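Glutathione peroxidase-like protein (PDB 3DWV) probably reduces peroxides, as a glutathione peroxidase-type enzyme of Trypanosoma brucei that draws its electrons from tryparedoxin. Local coordinates at residues A[56-61]-A[104-109]; A[84-89]-A[113-118]. The protein carries 1 engineered substitution. All coordinates share one frame; numbering follows the deposited sequence. Where two conformers were deposited one is given.

How the contacts relate
From the N terminus, strand 49-54 runs into the loop holding 56-61, helix 64-75 follows, and strand 81-86 delivers 84-89. The chain then passes helix 100-103 and gives the second partners in order, 104-109 and 113-118, from one long loop ahead of helix 128-136. Contact 1 closes a loop of 42 residues and contact 2 one of 23; because their segments alternate, the two closures cross and do not nest. Contact 1 ties the loop after strand 49-54 to that long loop at the surface, while contact 2 lays its continuation along edge strand 81-86 in the interior. Phe109 CD2 packs 3.6 Å from Ile115 CD1, joining the two.

Contact 1 (A[56-61]-A[104-109])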
loop_
_atom_site.group_PDB
_atom_site.type_symbol
_atom_site.label_atom_id
_atom_site.label_comp_id
_atom_site.label_asym_id
_atom_site.label_seq_id
_atom_site.Cartn_x
_atom_site.Cartn_y
_atom_site.Cartn_z
ATOM N N SER A 56 -12.137 -4.423 1.414
ATOM C CA SER A 56 -13.106 -5.166 0.608
ATOM C C SER A 56 -13.666 -4.342 -0.548
ATOM O O SER A 56 -13.711 -3.095 -0.471
ATOM C CB SER A 56 -14.285 -5.566 1.497
ATOM O OG SER A 56 -13.861 -6.566 2.415
ATOM N N LYS A 57 -14.112 -5.036 -1.584
ATOM C CA LYS A 57 -14.602 -4.391 -2.802
ATOM C C LYS A 57 -16.041 -3.929 -2.585
ATOM O O LYS A 57 -16.928 -4.788 -2.554
ATOM C CB LYS A 57 -14.513 -5.337 -4.005
ATOM C CG LYS A 57 -15.113 -4.733 -5.266
ATOM C CD LYS A 57 -15.031 -5.702 -6.451
ATOM C CE LYS A 57 -15.831 -6.970 -6.201
ATOM N NZ LYS A 57 -15.765 -7.843 -7.441
ATOM N N CYS A 58 -16.253 -2.609 -2.488
ATOM C CA CYS A 58 -17.617 -2.129 -2.360
ATOM C C CYS A 58 -18.160 -1.565 -3.673
ATOM O O CYS A 58 -19.367 -1.432 -3.809
ATOM C CB CYS A 58 -17.733 -1.045 -1.277
ATOM S SG CYS A 58 -17.133 -1.607 0.345
ATOM N N GLY A 59 -17.270 -1.227 -4.600
ATOM C CA GLY A 59 -17.651 -0.810 -5.942
ATOM C C GLY A 59 -16.797 0.351 -6.404
ATOM O O GLY A 59 -16.806 0.697 -7.609
ATOM N N TYR A 60 -16.117 1.113 -5.523
ATOM C CA TYR A 60 -15.428 2.357 -5.826
ATOM C C TYR A 60 -14.061 2.401 -5.147
ATOM O O TYR A 60 -14.011 1.998 -3.980
ATOM C CB TYR A 60 -16.258 3.626 -5.408
ATOM C CG TYR A 60 -17.589 3.491 -6.149
ATOM C CD1 TYR A 60 -17.786 3.790 -7.492
ATOM C CD2 TYR A 60 -18.654 2.941 -5.445
ATOM C CE1 TYR A 60 -19.027 3.613 -8.129
ATOM C CE2 TYR A 60 -19.898 2.755 -6.055
ATOM C CZ TYR A 60 -20.076 3.100 -7.369
ATOM O OH TYR A 60 -21.298 2.879 -7.952
ATOM N N THR A 61 -13.013 2.852 -5.855
ATOM C CA THR A 61 -11.694 3.053 -5.226
ATOM C C THR A 61 -11.122 4.415 -5.598
ATOM O O THR A 61 -9.915 4.649 -5.409
ATOM C CB THR A 61 -10.720 1.921 -5.627
ATOM O OG1 THR A 61 -10.490 1.926 -7.044
ATOM C CG2 THR A 61 -11.264 0.511 -5.332
ATOM N N PHE A 104 -23.322 -1.453 3.313
ATOM C CA PHE A 104 -23.369 -2.073 1.988
ATOM C C PHE A 104 -22.671 -3.422 1.926
ATOM O O PHE A 104 -21.777 -3.839 2.659
ATOM C CB PHE A 104 -22.720 -1.068 1.026
ATOM C CG PHE A 104 -23.373 0.305 0.993
ATOM C CD1 PHE A 104 -24.665 0.433 0.510
ATOM C CD2 PHE A 104 -22.710 1.435 1.413
ATOM C CE1 PHE A 104 -25.282 1.677 0.449
ATOM C CE2 PHE A 104 -23.305 2.685 1.383
ATOM C CZ PHE A 104 -24.600 2.809 0.896
ATOM N N VAL A 105 -23.086 -4.204 0.933
ATOM C CA VAL A 105 -22.394 -5.454 0.623
ATOM C C VAL A 105 -21.082 -5.106 -0.056
ATOM O O VAL A 105 -21.019 -4.330 -1.025
ATOM C CB VAL A 105 -23.307 -6.358 -0.215
ATOM C CG1 VAL A 105 -22.597 -7.578 -0.792
ATOM C CG2 VAL A 105 -24.476 -6.817 0.650
ATOM N N CYS A 106 -20.019 -5.679 0.499
ATOM C CA CYS A 106 -18.703 -5.500 -0.100
ATOM C C CYS A 106 -18.057 -6.871 -0.127
ATOM O O CYS A 106 -18.181 -7.542 0.904
ATOM C CB CYS A 106 -17.845 -4.533 0.708
ATOM S SG CYS A 106 -18.603 -2.907 0.926
ATOM N N THR A 107 -17.405 -7.262 -1.200
ATOM C CA THR A 107 -16.906 -8.637 -1.245
ATOM C C THR A 107 -15.388 -8.684 -1.178
ATOM O O THR A 107 -14.651 -7.679 -1.176
ATOM C CB THR A 107 -17.455 -9.258 -2.542
ATOM O OG1 THR A 107 -16.915 -8.491 -3.640
ATOM C CG2 THR A 107 -18.956 -9.175 -2.674
ATOM N N LYS A 108 -14.856 -9.903 -1.078
ATOM C CA LYS A 108 -13.416 -10.107 -0.942
ATOM C C LYS A 108 -12.636 -9.406 -2.042
ATOM O O LYS A 108 -12.904 -9.603 -3.212
ATOM C CB LYS A 108 -13.085 -11.618 -0.989
ATOM C CG LYS A 108 -11.602 -11.845 -0.772
ATOM C CD LYS A 108 -11.136 -13.266 -1.099
ATOM C CE LYS A 108 -9.820 -13.568 -0.392
ATOM N NZ LYS A 108 -9.681 -14.985 0.091
ATOM N N PHE A 109 -11.661 -8.591 -1.699
ATOM C CA PHE A 109 -10.720 -8.018 -2.623
ATOM C C PHE A 109 -9.919 -9.089 -3.385
ATOM O O PHE A 109 -9.448 -10.026 -2.718
ATOM C CB PHE A 109 -9.732 -7.127 -1.854
ATOM C CG PHE A 109 -8.839 -6.398 -2.855
ATOM C CD1 PHE A 109 -9.409 -5.492 -3.762
ATOM C CD2 PHE A 109 -7.482 -6.645 -2.919
ATOM C CE1 PHE A 109 -8.623 -4.835 -4.685
ATOM C CE2 PHE A 109 -6.698 -5.927 -3.821
ATOM C CZ PHE A 109 -7.254 -5.038 -4.709
HETATM O O HOH W 1 -16.764 -10.396 -5.928
HETATM O O HOH W 2 -12.997 -8.653 -5.948
HETATM O O HOH W 3 -21.877 -2.173 -2.736
#
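Cys58 and Cys106 are joined by a disulfide, SG to SG 2.0 Å, with a chi3 of 106°. Both cysteines place SG anti to their own carbonyl carbon, which brings the two sulfurs together between the two segments. Next to the disulfide, one residue along each segment, the backbones form one antiparallel hydrogen-bonded pair, Lys57 with Thr107. Lys57 N donates to Thr107 O over 2.7 Å in the carbonyl plane; the return bond, Thr107 N to Lys57 O, is 2.9 Å and comes in tilted from the plane of its acceptor carbonyl. Lys57 O also receives a CA-H...O contact from Cys106 CA at 3.1 Å.

The Lys57 side chain can be followed outward. Its CB lies 3.7 Å from Thr107 O. CG, anti to the backbone N (chi1 176°), continues alongside Thr107, and a turn about the CG-CD bond (chi3 63°) brings CE to 3.2 Å from Thr107 OG1. The two side chains thus lie side by side and point the same way. At the tip, NZ donates to a water that also bonds Thr107 OG1, and more weakly to a second water that donates to Lys108 O, so the ammonium group reaches the other segment through solvent. A third water donates to both Cys58 O and Val105 O, linking the backbones beside the disulfide. Ser56 CB rests 3.4 Å from Thr107 O, and Ile101 of helix 100-103 touches Ser56 and both cysteines.

Cys58 is the predicted active-site residue, and here its sulfur is covalently engaged. The bond therefore identifies an oxidized state, consistent with Cys106 acting as the resolving cysteine of a two-cysteine peroxidase, whose disulfide would then be reduced by tryparedoxin.

Contact 2 (A[84-89]-A[113-118]); sequences AFPSNQ and FPIMAK. Engineered in segment 84-89: Ser87 (natural residue Cys).
Ala84 and Ile115 form a single backbone bridge, CA to CA 4.6 Å, at the edge of the thioredoxin-fold sheet, where 113-118 runs beside the end of strand 81-86, the directions of 84-88 and 113-118 differing by 19°. Two hydrogen bonds carry it: Ala84 N donates to Pro114 O at 2.9 Å, and Met116 N donates to Ala84 O at 2.8 Å, each nearly straight onto its carbonyl. Ala84 O also receives a CA-H...O contact from Ile115 CA; farther along, Lys118 CA makes another to Pro86 O at 3.2 Å. Pro86 also has a backbone hydrogen bond with Ile119.

Apolar packing divides between two faces of the strand. On one, Ala84 CB meets the edge of the Phe113 ring near its plane, and Pro86 crosses Ile115 at about a right angle. The close approach of Pro86 CG and Ile115 CG2 is doubtful in detail, because both residues were deposited in two conformers. Val54 of the neighbouring strand also touches Ala84 and Pro86. On the other face the contact is sulfur-aromatic and CH-pi: Met116 CG sits over the Phe85 ring, 4.0 Å from its centroid and 13° off the normal. Met116 CG is anti to the carbonyl carbon (chi1 -56°), which places it over the ring; bends at chi2 and chi3 then put SD oblique to it.

Polar and aliphatic groups finish the far end. Lys118 extends past the proline, its CE approaching Ser87 O. Engineered Ser87 makes an ST turn, OG accepting from Gln89 N, and also bonds Glu94 OE1. Asn88 OD1 hydrogen-bonds Phe90 N, and ND2 hydrogen-bonds Asn120 OD1. A water oxygen lies 3.1 Å from Asn88 ND2, from which it accepts, and 3.2 Å from Lys118 O, to which it donates.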
loop_
_atom_site.group_PDB
_atom_site.type_symbol
_atom_site.label_atom_id
_atom_site.label_comp_id
_atom_site.label_asym_id
_atom_site.label_seq_id
_atom_site.Cartn_x
_atom_site.Cartn_y
_atom_site.Cartn_z
ATOM N N ALA A 84 -0.291 -5.359 -1.951
ATOM C CA ALA A 84 -1.483 -4.811 -1.316
ATOM C C ALA A 84 -1.635 -5.325 0.129
ATOM O O ALA A 84 -1.647 -6.521 0.317
ATOM C CB ALA A 84 -2.760 -5.149 -2.102
ATOM N N PHE A 85 -1.773 -4.388 1.072
ATOM C CA PHE A 85 -2.067 -4.749 2.451
ATOM C C PHE A 85 -3.520 -4.446 2.779
ATOM O O PHE A 85 -3.870 -3.247 2.829
ATOM C CB PHE A 85 -1.188 -3.952 3.439
ATOM C CG PHE A 85 0.238 -4.465 3.494
ATOM C CD1 PHE A 85 1.163 -4.004 2.585
ATOM C CD2 PHE A 85 0.656 -5.376 4.460
ATOM C CE1 PHE A 85 2.480 -4.407 2.636
ATOM C CE2 PHE A 85 1.964 -5.802 4.515
ATOM C CZ PHE A 85 2.882 -5.324 3.596
ATOM N N PRO A 86 -4.389 -5.435 2.924
ATOM C CA PRO A 86 -5.774 -5.120 3.302
ATOM C C PRO A 86 -5.888 -4.755 4.782
ATOM O O PRO A 86 -5.203 -5.368 5.612
ATOM C CB PRO A 86 -6.533 -6.416 3.008
ATOM C CG PRO A 86 -5.585 -7.228 2.176
ATOM C CD PRO A 86 -4.208 -6.885 2.686
ATOM N N SER A 87 -6.729 -3.778 5.089
ATOM C CA SER A 87 -6.967 -3.401 6.487
ATOM C C SER A 87 -7.823 -4.454 7.182
ATOM O O SER A 87 -8.772 -4.975 6.576
ATOM C CB SER A 87 -7.689 -2.069 6.605
ATOM O OG SER A 87 -8.071 -1.845 7.976
ATOM N N ASN A 88 -7.545 -4.746 8.452
ATOM C CA ASN A 88 -8.421 -5.656 9.200
ATOM C C ASN A 88 -9.662 -4.955 9.743
ATOM O O ASN A 88 -10.455 -5.570 10.480
ATOM C CB ASN A 88 -7.652 -6.298 10.360
ATOM C CG ASN A 88 -7.196 -5.276 11.372
ATOM O OD1 ASN A 88 -7.576 -4.109 11.384
ATOM N ND2 ASN A 88 -6.328 -5.680 12.314
ATOM N N GLN A 89 -9.847 -3.666 9.414
ATOM C CA GLN A 89 -11.027 -2.896 9.807
ATOM C C GLN A 89 -11.274 -2.841 11.301
ATOM O O GLN A 89 -12.366 -2.502 11.755
ATOM C CB GLN A 89 -12.295 -3.448 9.144
ATOM C CG GLN A 89 -12.158 -3.420 7.625
ATOM C CD GLN A 89 -11.932 -2.058 7.009
ATOM O OE1 GLN A 89 -12.505 -1.077 7.498
ATOM N NE2 GLN A 89 -11.120 -1.972 5.962
ATOM N N PHE A 113 -1.960 -8.745 -8.547
ATOM C CA PHE A 113 -0.710 -8.529 -7.790
ATOM C C PHE A 113 -0.823 -9.170 -6.419
ATOM O O PHE A 113 -1.961 -9.499 -6.036
ATOM C CB PHE A 113 -0.399 -7.038 -7.690
ATOM C CG PHE A 113 -1.573 -6.098 -7.479
ATOM C CD1 PHE A 113 -2.101 -5.901 -6.221
ATOM C CD2 PHE A 113 -2.190 -5.403 -8.486
ATOM C CE1 PHE A 113 -3.153 -5.046 -5.937
ATOM C CE2 PHE A 113 -3.229 -4.529 -8.265
ATOM C CZ PHE A 113 -3.771 -4.349 -6.982
ATOM N N PRO A 114 0.256 -9.380 -5.670
ATOM C CA PRO A 114 0.181 -9.976 -4.331
ATOM C C PRO A 114 -0.590 -9.176 -3.292
ATOM O O PRO A 114 -0.455 -7.958 -3.148
ATOM C CB PRO A 114 1.651 -10.052 -3.881
ATOM C CG PRO A 114 2.371 -10.213 -5.204
ATOM C CD PRO A 114 1.666 -9.173 -6.079
ATOM N N ILE A 115 -1.371 -9.963 -2.529
ATOM C CA ILE A 115 -2.129 -9.389 -1.415
ATOM C C ILE A 115 -1.655 -10.076 -0.138
ATOM O O ILE A 115 -1.514 -11.301 -0.057
ATOM C CB ILE A 115 -3.646 -9.548 -1.551
ATOM C CG1 ILE A 115 -4.174 -9.041 -2.894
ATOM C CG2 ILE A 115 -4.394 -8.895 -0.404
ATOM C CD1 ILE A 115 -5.503 -9.615 -3.302
ATOM N N MET A 116 -1.395 -9.240 0.841
ATOM C CA MET A 116 -0.792 -9.730 2.080
ATOM C C MET A 116 -1.875 -10.050 3.105
ATOM O O MET A 116 -3.078 -9.837 2.883
ATOM C CB MET A 116 0.257 -8.728 2.582
ATOM C CG MET A 116 1.341 -8.409 1.539
ATOM S SD MET A 116 2.475 -9.787 1.218
ATOM C CE MET A 116 2.004 -10.283 -0.438
ATOM N N ALA A 117 -1.440 -10.605 4.256
ATOM C CA ALA A 117 -2.422 -10.779 5.335
ATOM C C ALA A 117 -2.908 -9.438 5.887
ATOM O O ALA A 117 -2.116 -8.466 5.823
ATOM C CB ALA A 117 -1.798 -11.546 6.500
ATOM N N LYS A 118 -4.121 -9.376 6.423
ATOM C CA LYS A 118 -4.737 -8.168 6.984
ATOM C C LYS A 118 -3.959 -7.632 8.159
ATOM O O LYS A 118 -3.439 -8.410 8.967
ATOM C CB LYS A 118 -6.182 -8.451 7.450
ATOM C CG LYS A 118 -7.086 -8.682 6.232
ATOM C CD LYS A 118 -8.561 -8.870 6.558
ATOM C CE LYS A 118 -9.420 -8.363 5.388
ATOM N NZ LYS A 118 -10.772 -8.990 5.359
HETATM O O HOH W 4 -5.133 -8.458 11.670
#